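Local coordinates for protein putative NAD(P)H-flavin oxidoreductase (Neisseria meningitidis serogroup A / serotype 4A, PDB 6WT2) that probably reduces nitro-compound substrates such as chloramphenicol, using FMN as cofactor and NAD(P)H as electron source, at residues K17-C22 and G159-G164; S105-G110 and D115-S120; A126-D131 and F142-R147. One frame throughout, in Å; residues are numbered along the deposited sequence.

Interaction 1: K17-C22 and G159-G164. With FMN (flavin mononucleotide), chain G.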
loop_
_atom_site.group_PDB
_atom_site.type_symbol
_atom_site.label_atom_id
_atom_site.label_comp_id
_atom_site.label_asym_id
_atom_site.label_seq_id
_atom_site.Cartn_x
_atom_site.Cartn_y
_atom_site.Cartn_z
ATOM N N LYS A 17 -7.692 -7.576 13.143
ATOM C CA LYS A 17 -6.678 -7.814 14.164
ATOM C C LYS A 17 -6.102 -9.227 14.122
ATOM O O LYS A 17 -5.123 -9.496 14.830
ATOM C CB LYS A 17 -7.253 -7.521 15.548
ATOM C CG LYS A 17 -7.456 -6.046 15.824
ATOM C CD LYS A 17 -8.152 -5.821 17.159
ATOM C CE LYS A 17 -8.418 -4.345 17.421
ATOM N NZ LYS A 17 -8.972 -4.148 18.784
ATOM N N ASN A 18 -6.666 -10.128 13.311
ATOM C CA ASN A 18 -6.021 -11.422 13.106
ATOM C C ASN A 18 -4.627 -11.258 12.515
ATOM O O ASN A 18 -3.758 -12.100 12.755
ATOM C CB ASN A 18 -6.856 -12.316 12.178
ATOM C CG ASN A 18 -8.218 -12.679 12.756
ATOM O OD1 ASN A 18 -8.472 -12.513 13.943
ATOM N ND2 ASN A 18 -9.095 -13.199 11.903
ATOM N N ARG A 19 -4.392 -10.200 11.732
ATOM C CA ARG A 19 -3.159 -10.128 10.961
ATOM C C ARG A 19 -1.985 -9.774 11.855
ATOM O O ARG A 19 -1.966 -8.718 12.496
ATOM C CB ARG A 19 -3.249 -9.122 9.818
ATOM C CG ARG A 19 -2.206 -9.424 8.716
ATOM C CD ARG A 19 -1.569 -8.160 8.113
ATOM N NE ARG A 19 -1.255 -7.185 9.160
ATOM C CZ ARG A 19 -0.102 -7.117 9.834
ATOM N NH1 ARG A 19 0.894 -7.958 9.571
ATOM N NH2 ARG A 19 0.051 -6.206 10.785
ATOM N N LYS A 20 -1.007 -10.667 11.893
ATOM C CA LYS A 20 0.243 -10.449 12.597
ATOM C C LYS A 20 1.342 -10.999 11.710
ATOM O O LYS A 20 1.141 -12.011 11.035
ATOM C CB LYS A 20 0.265 -11.143 13.968
ATOM C CG LYS A 20 -0.962 -10.870 14.822
ATOM C CD LYS A 20 -0.942 -11.709 16.074
ATOM C CE LYS A 20 -2.037 -11.295 17.046
ATOM N NZ LYS A 20 -1.738 -11.811 18.412
ATOM N N SER A 21 2.488 -10.332 11.681
ATOM C CA SER A 21 3.572 -10.849 10.853
ATOM C C SER A 21 4.059 -12.179 11.414
ATOM O O SER A 21 4.370 -12.294 12.607
ATOM C CB SER A 21 4.712 -9.842 10.765
ATOM O OG SER A 21 4.310 -8.750 9.964
ATOM N N CYS A 22 4.102 -13.193 10.548
ATOM C CA CYS A 22 4.453 -14.552 10.934
ATOM C C CYS A 22 5.761 -14.945 10.259
ATOM O O CYS A 22 5.848 -14.942 9.025
ATOM C CB CYS A 22 3.335 -15.515 10.535
ATOM S SG CYS A 22 3.736 -17.265 10.759
ATOM N N GLY A 159 -7.022 -9.497 3.920
ATOM C CA GLY A 159 -8.061 -10.439 3.551
ATOM C C GLY A 159 -7.714 -11.861 3.946
ATOM O O GLY A 159 -8.552 -12.587 4.478
ATOM N N ALA A 160 -6.476 -12.280 3.669
ATOM C CA ALA A 160 -6.010 -13.587 4.138
ATOM C C ALA A 160 -6.231 -13.759 5.634
ATOM O O ALA A 160 -6.796 -14.765 6.088
ATOM C CB ALA A 160 -4.526 -13.760 3.824
ATOM N N ALA A 161 -5.753 -12.793 6.419
ATOM C CA ALA A 161 -5.874 -12.873 7.869
ATOM C C ALA A 161 -7.330 -12.935 8.311
ATOM O O ALA A 161 -7.668 -13.675 9.238
ATOM C CB ALA A 161 -5.177 -11.680 8.511
HETATM N N MSE A 162 -8.207 -12.181 7.654
HETATM C CA MSE A 162 -9.610 -12.187 8.040
HETATM C C MSE A 162 -10.228 -13.564 7.875
HETATM O O MSE A 162 -11.113 -13.951 8.647
HETATM C CB MSE A 162 -10.394 -11.148 7.239
HETATM C CG MSE A 162 -10.049 -9.729 7.641
HETATM SE SE MSE A 162 -11.144 -8.407 6.727
HETATM C CE MSE A 162 -12.734 -8.555 7.829
ATOM N N ALA A 163 -9.723 -14.315 6.893
ATOM C CA ALA A 163 -10.176 -15.672 6.620
ATOM C C ALA A 163 -9.375 -16.741 7.367
ATOM O O ALA A 163 -9.623 -17.932 7.159
ATOM C CB ALA A 163 -10.123 -15.948 5.106
ATOM N N GLY A 164 -8.430 -16.352 8.217
ATOM C CA GLY A 164 -7.706 -17.291 9.057
ATOM C C GLY A 164 -6.347 -17.731 8.556
ATOM O O GLY A 164 -5.825 -18.741 9.040
HETATM N N1 FMN G . 9.280 -8.882 8.733
HETATM C C2 FMN G . 10.352 -9.706 8.609
HETATM O O2 FMN G . 10.565 -10.540 9.518
HETATM N N3 FMN G . 11.168 -9.685 7.541
HETATM C C4 FMN G . 11.032 -8.793 6.549
HETATM O O4 FMN G . 11.744 -8.821 5.519
HETATM C C4A FMN G . 9.903 -7.851 6.623
HETATM N N5 FMN G . 9.771 -6.872 5.709
HETATM C C5A FMN G . 8.673 -6.070 5.733
HETATM C C6 FMN G . 8.373 -5.294 4.611
HETATM C C7 FMN G . 7.256 -4.472 4.634
HETATM C C7M FMN G . 6.912 -3.608 3.441
HETATM C C8 FMN G . 6.359 -4.467 5.817
HETATM C C8M FMN G . 5.090 -3.650 5.778
HETATM C C9 FMN G . 6.620 -5.291 6.906
HETATM C C9A FMN G . 7.716 -6.146 6.873
HETATM N N10 FMN G . 7.971 -7.026 7.948
HETATM C C10 FMN G . 9.090 -7.864 7.865
HETATM C "C1'" FMN G . 7.054 -7.103 9.093
HETATM C "C2'" FMN G . 7.253 -5.948 10.086
HETATM O "O2'" FMN G . 8.450 -6.135 10.885
HETATM C "C3'" FMN G . 5.980 -5.865 10.923
HETATM O "O3'" FMN G . 4.887 -5.519 10.048
HETATM C "C4'" FMN G . 6.001 -4.833 12.058
HETATM O "O4'" FMN G . 7.080 -5.114 12.941
HETATM C "C5'" FMN G . 4.686 -4.850 12.823
HETATM O "O5'" FMN G . 4.421 -6.143 13.357
HETATM P P FMN G . 3.020 -6.850 12.985
HETATM O O1P FMN G . 3.020 -6.746 11.479
HETATM O O2P FMN G . 3.048 -8.261 13.495
HETATM O O3P FMN G . 1.906 -6.028 13.568
#
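The carbonyl oxygen of A161 is gripped from opposite faces of its plane by two donors: the N18 side chain and the backbone N of G164. N18 ND2 lies 3.1 Å from A161 O, with a fairly straight N-H...O angle of 160°. The acceptor sits close to the amide plane of N18, whereas ND2 stands above the carbonyl plane. G164 N belongs to the Schellman turn that ends helix 138-162, so the asparagine ties the loop onto a helix terminus. The same ND2 also donates to the backbone O of T5 in the second subunit.

Alongside, the CB of A161 packs at 3.5 Å against R19 CB and touches CG at 3.7 Å. Beyond CG the arginine bends at chi2 and chi3 and turns away from the helix. Its NH1 and NH2 then both reach FMN O1P, each at 3.1 Å, with that oxygen at the edge of the guanidinium. S21 OG gives O1P a third bond at 2.8 Å, and S21 N binds O2P at 2.8 Å. Main-chain and side-chain donors thus grip two phosphate oxygens, whose negative charge R19 and nearby R214 probably offset, while A161 of the last helical turn packs against the base of R19.

Interaction 2: S105-G110 and D115-S120. With NIO (nicotinic acid), chain E; FMN (flavin mononucleotide), chain K.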
loop_
_atom_site.group_PDB
_atom_site.type_symbol
_atom_site.label_atom_id
_atom_site.label_comp_id
_atom_site.label_asym_id
_atom_site.label_seq_id
_atom_site.Cartn_x
_atom_site.Cartn_y
_atom_site.Cartn_z
ATOM N N SER A 105 -4.333 0.145 -20.200
ATOM C CA SER A 105 -5.100 0.379 -18.984
ATOM C C SER A 105 -6.171 1.435 -19.207
ATOM O O SER A 105 -7.264 1.328 -18.647
ATOM C CB SER A 105 -4.175 0.773 -17.825
ATOM O OG SER A 105 -3.636 2.074 -18.009
ATOM N N LEU A 106 -5.897 2.417 -20.069
ATOM C CA LEU A 106 -6.881 3.448 -20.387
ATOM C C LEU A 106 -8.076 2.877 -21.137
ATOM O O LEU A 106 -9.221 3.251 -20.869
ATOM C CB LEU A 106 -6.227 4.548 -21.215
ATOM C CG LEU A 106 -7.210 5.611 -21.702
ATOM C CD1 LEU A 106 -7.916 6.234 -20.519
ATOM C CD2 LEU A 106 -6.496 6.690 -22.513
ATOM N N LYS A 107 -7.835 2.001 -22.114
ATOM C CA LYS A 107 -8.956 1.369 -22.787
ATOM C C LYS A 107 -9.753 0.506 -21.822
ATOM O O LYS A 107 -10.977 0.404 -21.950
ATOM C CB LYS A 107 -8.452 0.553 -23.979
ATOM C CG LYS A 107 -7.699 1.417 -24.984
ATOM C CD LYS A 107 -7.515 0.729 -26.314
ATOM C CE LYS A 107 -6.359 -0.234 -26.309
ATOM N NZ LYS A 107 -5.954 -0.562 -27.739
ATOM N N ARG A 108 -9.081 -0.116 -20.848
ATOM C CA ARG A 108 -9.772 -0.946 -19.870
ATOM C C ARG A 108 -10.649 -0.116 -18.934
ATOM O O ARG A 108 -11.594 -0.660 -18.350
ATOM C CB ARG A 108 -8.752 -1.765 -19.070
ATOM C CG ARG A 108 -9.317 -2.992 -18.357
ATOM C CD ARG A 108 -8.193 -3.929 -17.880
ATOM N NE ARG A 108 -7.248 -3.216 -17.034
ATOM C CZ ARG A 108 -5.974 -3.005 -17.346
ATOM N NH1 ARG A 108 -5.469 -3.489 -18.486
ATOM N NH2 ARG A 108 -5.206 -2.327 -16.501
ATOM N N ARG A 109 -10.355 1.184 -18.778
ATOM C CA ARG A 109 -11.265 2.104 -18.096
ATOM C C ARG A 109 -12.479 2.461 -18.939
ATOM O O ARG A 109 -13.349 3.195 -18.465
ATOM C CB ARG A 109 -10.547 3.396 -17.713
ATOM C CG ARG A 109 -9.329 3.204 -16.864
ATOM C CD ARG A 109 -8.825 4.536 -16.338
ATOM N NE ARG A 109 -9.709 5.081 -15.308
ATOM C CZ ARG A 109 -9.448 6.177 -14.595
ATOM N NH1 ARG A 109 -8.338 6.870 -14.812
ATOM N NH2 ARG A 109 -10.309 6.585 -13.675
ATOM N N GLY A 110 -12.559 1.982 -20.180
ATOM C CA GLY A 110 -13.676 2.320 -21.034
ATOM C C GLY A 110 -13.513 3.593 -21.829
ATOM O O GLY A 110 -14.517 4.147 -22.300
ATOM N N ASP A 115 -10.516 10.678 -29.887
ATOM C CA ASP A 115 -10.440 12.014 -29.305
ATOM C C ASP A 115 -10.534 11.957 -27.786
ATOM O O ASP A 115 -9.806 12.673 -27.088
ATOM C CB ASP A 115 -11.533 12.907 -29.887
ATOM C CG ASP A 115 -11.460 12.991 -31.401
ATOM O OD1 ASP A 115 -10.338 12.923 -31.940
ATOM O OD2 ASP A 115 -12.522 13.117 -32.051
ATOM N N ALA A 116 -11.409 11.096 -27.253
ATOM C CA ALA A 116 -11.499 10.943 -25.803
ATOM C C ALA A 116 -10.194 10.411 -25.219
ATOM O O ALA A 116 -9.710 10.917 -24.200
ATOM C CB ALA A 116 -12.663 10.022 -25.431
HETATM N N MSE A 117 -9.606 9.406 -25.853
HETATM C CA MSE A 117 -8.326 8.847 -25.399
HETATM C C MSE A 117 -7.232 9.887 -25.412
HETATM O O MSE A 117 -6.456 10.001 -24.453
HETATM C CB MSE A 117 -7.890 7.673 -26.274
HETATM C CG MSE A 117 -8.655 6.395 -26.007
HETATM SE SE MSE A 117 -7.872 4.902 -26.983
HETATM C CE MSE A 117 -7.848 5.659 -28.764
ATOM N N ALA A 118 -7.171 10.641 -26.508
ATOM C CA ALA A 118 -6.176 11.701 -26.618
ATOM C C ALA A 118 -6.285 12.684 -25.455
ATOM O O ALA A 118 -5.269 13.111 -24.893
ATOM C CB ALA A 118 -6.331 12.427 -27.957
ATOM N N LYS A 119 -7.514 13.034 -25.064
ATOM C CA LYS A 119 -7.707 14.021 -24.004
ATOM C C LYS A 119 -7.336 13.458 -22.637
ATOM O O LYS A 119 -6.824 14.186 -21.771
ATOM C CB LYS A 119 -9.158 14.504 -24.016
ATOM C CG LYS A 119 -9.410 15.773 -23.212
ATOM C CD LYS A 119 -10.743 16.412 -23.607
ATOM C CE LYS A 119 -11.937 15.587 -23.132
ATOM N NZ LYS A 119 -12.128 15.646 -21.652
ATOM N N SER A 120 -7.617 12.175 -22.412
ATOM C CA SER A 120 -7.197 11.519 -21.174
ATOM C C SER A 120 -5.679 11.470 -21.066
ATOM O O SER A 120 -5.111 11.755 -20.005
ATOM C CB SER A 120 -7.767 10.100 -21.109
ATOM O OG SER A 120 -9.169 10.120 -20.912
HETATM N N NIO E . -6.151 12.021 -11.576
HETATM C C1 NIO E . -6.945 10.958 -11.777
HETATM C C2 NIO E . -6.532 9.686 -11.404
HETATM C C3 NIO E . -5.281 9.507 -10.825
HETATM C C4 NIO E . -4.473 10.619 -10.640
HETATM C C5 NIO E . -4.937 11.873 -11.027
HETATM C C6 NIO E . -7.430 8.502 -11.641
HETATM O O1 NIO E . -7.108 7.406 -11.141
HETATM O O2 NIO E . -8.467 8.645 -12.338
HETATM N N1 FMN K . -9.414 8.750 -8.675
HETATM C C2 FMN K . -9.706 10.066 -8.871
HETATM O O2 FMN K . -10.822 10.348 -9.350
HETATM N N3 FMN K . -8.804 11.049 -8.702
HETATM C C4 FMN K . -7.565 10.806 -8.233
HETATM O O4 FMN K . -6.763 11.726 -7.975
HETATM C C4A FMN K . -7.199 9.412 -7.935
HETATM N N5 FMN K . -5.932 9.086 -7.617
HETATM C C5A FMN K . -5.647 7.822 -7.248
HETATM C C6 FMN K . -4.460 7.577 -6.563
HETATM C C7 FMN K . -4.156 6.269 -6.221
HETATM C C7M FMN K . -2.882 5.989 -5.475
HETATM C C8 FMN K . -5.180 5.206 -6.377
HETATM C C8M FMN K . -4.929 3.800 -5.898
HETATM C C9 FMN K . -6.367 5.457 -7.055
HETATM C C9A FMN K . -6.668 6.748 -7.402
HETATM N N10 FMN K . -7.910 7.031 -8.004
HETATM C C10 FMN K . -8.191 8.374 -8.282
HETATM C "C1'" FMN K . -8.925 5.988 -8.190
HETATM C "C2'" FMN K . -8.593 5.098 -9.404
HETATM O "O2'" FMN K . -8.934 5.789 -10.614
HETATM C "C3'" FMN K . -9.413 3.828 -9.292
HETATM O "O3'" FMN K . -8.940 3.098 -8.156
HETATM C "C4'" FMN K . -9.295 2.935 -10.529
HETATM O "O4'" FMN K . -9.744 3.699 -11.655
HETATM C "C5'" FMN K . -10.152 1.689 -10.360
HETATM O "O5'" FMN K . -11.467 2.074 -9.954
HETATM P P FMN K . -12.105 1.415 -8.632
HETATM O O1P FMN K . -12.027 -0.065 -8.868
HETATM O O2P FMN K . -13.483 2.002 -8.538
HETATM O O3P FMN K . -11.172 1.927 -7.546
#
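Apolar packing joins L106 to M117 and S120 across the two helices. The leucine side chain projects toward helix 114-131 with CG anti to the backbone N (chi1 175°), and its two methyls straddle the serine: CD1 and CD2 each come within 3.9 Å of S120 CB. CD2 also lies against the selenomethionine, 4.1 Å from M117 CG and 3.8 Å from its carbonyl O. On the more solvent-exposed flank, M117 runs out extended at chi2, and its selenium comes to 4.0 Å from K107 CG. Here the lysine contributes its aliphatic stem, the two chains crossing obliquely. V111, in the connecting loop, packs on both L106 and S120.

The polar interactions belong to the helix end and the ligands. G110 N bonds back to K107 O at 2.9 Å in a Schellman motif, and G110 takes up the positive phi that ends helix 100-108. One residue earlier, R109 points its guanidinium into the pocket. NH1 and NH2 converge on a single carboxylate oxygen, O2 of nicotinic acid, at 3.0 and 3.1 Å, with O2 at the guanidinium edge. NH1 also bonds the OH of Y124 in helix 114-131; this bond and those to the carboxylate together limit the rotation of the group. The ribityl O4' of an FMN lies over one guanidinium face. That flavin is hydrogen-bonded by R23 and R214 of the second subunit, so R109 works across the dimer interface.

Two consecutive helices, 100-108 and 114-131, meet at a steep angle through the short loop that holds V111, and R109 borders an active-site pocket of the kind that nitroreductase-family dimers build at their subunit interface.

Interaction 3: A126-D131 and F142-R147. With NIO (nicotinic acid), chain E.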
loop_
_atom_site.group_PDB
_atom_site.type_symbol
_atom_site.label_atom_id
_atom_site.label_comp_id
_atom_site.label_asym_id
_atom_site.label_seq_id
_atom_site.Cartn_x
_atom_site.Cartn_y
_atom_site.Cartn_z
ATOM N N ALA A 126 0.114 15.692 -17.876
ATOM C CA ALA A 126 0.221 16.812 -16.953
ATOM C C ALA A 126 0.343 16.322 -15.521
ATOM O O ALA A 126 1.149 16.848 -14.741
ATOM C CB ALA A 126 -0.990 17.730 -17.107
ATOM N N PHE A 127 -0.441 15.302 -15.165
ATOM C CA PHE A 127 -0.338 14.697 -13.840
ATOM C C PHE A 127 1.084 14.218 -13.578
ATOM O O PHE A 127 1.695 14.556 -12.559
ATOM C CB PHE A 127 -1.329 13.532 -13.725
ATOM C CG PHE A 127 -1.080 12.645 -12.535
ATOM C CD1 PHE A 127 -1.275 13.121 -11.253
ATOM C CD2 PHE A 127 -0.654 11.341 -12.698
ATOM C CE1 PHE A 127 -1.036 12.308 -10.136
ATOM C CE2 PHE A 127 -0.408 10.524 -11.592
ATOM C CZ PHE A 127 -0.604 11.010 -10.313
ATOM N N GLN A 128 1.637 13.451 -14.516
ATOM C CA GLN A 128 2.953 12.861 -14.311
ATOM C C GLN A 128 4.064 13.896 -14.405
ATOM O O GLN A 128 5.073 13.786 -13.707
ATOM C CB GLN A 128 3.185 11.753 -15.330
ATOM C CG GLN A 128 2.364 10.521 -15.072
ATOM C CD GLN A 128 2.808 9.388 -15.955
ATOM O OE1 GLN A 128 3.235 9.618 -17.086
ATOM N NE2 GLN A 128 2.736 8.163 -15.448
ATOM N N ALA A 129 3.920 14.888 -15.284
ATOM C CA ALA A 129 5.008 15.844 -15.461
ATOM C C ALA A 129 4.990 16.943 -14.403
ATOM O O ALA A 129 6.051 17.362 -13.935
ATOM C CB ALA A 129 4.947 16.460 -16.860
ATOM N N ASP A 130 3.803 17.409 -14.008
ATOM C CA ASP A 130 3.664 18.652 -13.253
ATOM C C ASP A 130 3.158 18.475 -11.828
ATOM O O ASP A 130 3.530 19.270 -10.958
ATOM C CB ASP A 130 2.712 19.613 -13.979
ATOM C CG ASP A 130 3.251 20.077 -15.321
ATOM O OD1 ASP A 130 4.485 20.047 -15.511
ATOM O OD2 ASP A 130 2.438 20.489 -16.183
ATOM N N ASP A 131 2.313 17.477 -11.566
ATOM C CA ASP A 131 1.695 17.350 -10.248
ATOM C C ASP A 131 2.513 16.457 -9.325
ATOM O O ASP A 131 2.955 16.894 -8.259
ATOM C CB ASP A 131 0.265 16.819 -10.373
ATOM C CG ASP A 131 -0.672 17.818 -11.016
ATOM O OD1 ASP A 131 -0.497 19.034 -10.783
ATOM O OD2 ASP A 131 -1.577 17.382 -11.763
ATOM N N PHE A 142 9.319 4.350 -11.613
ATOM C CA PHE A 142 9.202 2.987 -11.096
ATOM C C PHE A 142 8.657 2.991 -9.670
ATOM O O PHE A 142 7.805 2.164 -9.315
ATOM C CB PHE A 142 10.566 2.287 -11.166
ATOM C CG PHE A 142 10.597 0.922 -10.508
ATOM C CD1 PHE A 142 9.872 -0.139 -11.033
ATOM C CD2 PHE A 142 11.371 0.703 -9.377
ATOM C CE1 PHE A 142 9.907 -1.392 -10.436
ATOM C CE2 PHE A 142 11.416 -0.550 -8.775
ATOM C CZ PHE A 142 10.681 -1.592 -9.296
ATOM N N ASP A 143 9.129 3.926 -8.839
ATOM C CA ASP A 143 8.664 4.007 -7.456
ATOM C C ASP A 143 7.176 4.340 -7.376
ATOM O O ASP A 143 6.485 3.862 -6.466
ATOM C CB ASP A 143 9.504 5.032 -6.690
ATOM C CG ASP A 143 10.773 4.410 -6.068
ATOM O OD1 ASP A 143 10.904 3.159 -6.078
ATOM O OD2 ASP A 143 11.638 5.168 -5.560
ATOM N N TRP A 144 6.672 5.149 -8.314
ATOM C CA TRP A 144 5.234 5.383 -8.427
ATOM C C TRP A 144 4.465 4.073 -8.569
ATOM O O TRP A 144 3.488 3.827 -7.850
ATOM C CB TRP A 144 4.953 6.309 -9.613
ATOM C CG TRP A 144 3.491 6.597 -9.844
ATOM C CD1 TRP A 144 2.601 7.126 -8.948
ATOM C CD2 TRP A 144 2.760 6.381 -11.057
ATOM N NE1 TRP A 144 1.352 7.242 -9.534
ATOM C CE2 TRP A 144 1.429 6.790 -10.827
ATOM C CE3 TRP A 144 3.101 5.869 -12.316
ATOM C CZ2 TRP A 144 0.443 6.712 -11.809
ATOM C CZ3 TRP A 144 2.119 5.785 -13.286
ATOM C CH2 TRP A 144 0.805 6.214 -13.031
ATOM N N CYS A 145 4.912 3.195 -9.472
ATOM C CA CYS A 145 4.224 1.915 -9.625
ATOM C C CYS A 145 4.389 1.044 -8.382
ATOM O O CYS A 145 3.435 0.387 -7.958
ATOM C CB CYS A 145 4.717 1.202 -10.885
ATOM S SG CYS A 145 4.221 2.115 -12.382
ATOM N N CYS A 146 5.589 1.022 -7.794
ATOM C CA CYS A 146 5.807 0.275 -6.549
ATOM C C CYS A 146 4.816 0.666 -5.449
ATOM O O CYS A 146 4.332 -0.198 -4.707
ATOM C CB CYS A 146 7.242 0.476 -6.049
ATOM S SG CYS A 146 8.497 -0.399 -7.054
ATOM N N ARG A 147 4.509 1.959 -5.319
ATOM C CA ARG A 147 3.536 2.372 -4.311
ATOM C C ARG A 147 2.201 1.667 -4.512
ATOM O O ARG A 147 1.592 1.182 -3.546
ATOM C CB ARG A 147 3.325 3.891 -4.338
ATOM C CG ARG A 147 4.544 4.734 -3.983
ATOM C CD ARG A 147 4.217 6.191 -4.264
ATOM N NE ARG A 147 5.300 7.104 -3.929
ATOM C CZ ARG A 147 5.100 8.364 -3.541
ATOM N NH1 ARG A 147 3.858 8.828 -3.448
ATOM N NH2 ARG A 147 6.128 9.149 -3.245
HETATM N N NIO E . -6.151 12.021 -11.576
HETATM C C1 NIO E . -6.945 10.958 -11.777
HETATM C C2 NIO E . -6.532 9.686 -11.404
HETATM C C3 NIO E . -5.281 9.507 -10.825
HETATM C C4 NIO E . -4.473 10.619 -10.640
HETATM C C5 NIO E . -4.937 11.873 -11.027
HETATM C C6 NIO E . -7.430 8.502 -11.641
HETATM O O1 NIO E . -7.108 7.406 -11.141
HETATM O O2 NIO E . -8.467 8.645 -12.338
#
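F127 lays one face of its ring over the edge of nicotinic acid and turns its own edge to W144. The ligand's C4 stands 3.8 Å above the phenyl plane, over its centre. The two rings are steeply inclined, about 70° apart, so the stack is T-shaped, with the pyridine ring supplying the edge and the phenylalanine the face. At the rim of F127, CE2 comes to 3.9 Å from W144 CZ2, which lies near the phenyl plane; the two side chains meet at a slant. Both aromatic residues hold CG anti to the backbone N, a setting that carries each ring into the gap between helices 114-131 and 138-162.

Q128, one residue on, reaches the same indole at a different place. Its chain is extended beyond CG and brings NE2 to 3.3 Å from W144 CZ3 and 3.7 Å from CH2, with amide and indole planes 79° apart. The touch is van der Waals in character, since the amide has its polar partners in a nearby loop: NE2 donates to A95 O, and OE1 weakly accepts from F97 N. These bonds settle the rotation of the amide and hold it against the tryptophan.

At its other end the indole is tied across the dimer, NE1 donating to E171 OE1 of the second subunit. Close by, D143 and R147 exchange salt bridges with their counterparts in that subunit. W144 is therefore pinned by one polar bond and braced by two side chains of helix 114-131. The chemistry implies a mainly apolar, aromatic wall, in which F127 offers its face to the C-H edge of the bound ring, consistent with a pocket that favours a flat aromatic ligand, while the buried polar groups behind it are satisfied.

Interactions 2 and 3 are in series along the chain and share helix 114-131; their centres are 18 Å apart, and residues of both line the nicotinic acid site, R109 at the carboxylate and F127 at the ring. Interaction 1 spans both in sequence, joining the loop after helix 9-16 to the far end of helix 138-162, the helix interaction 3 also uses. It lies across the chain's centre, about 37 Å from interaction 2 and 31 Å from interaction 3, centre to centre. Each chain thus holds the phosphate of one FMN and contributes to the pocket over another, so both sites depend on the dimer.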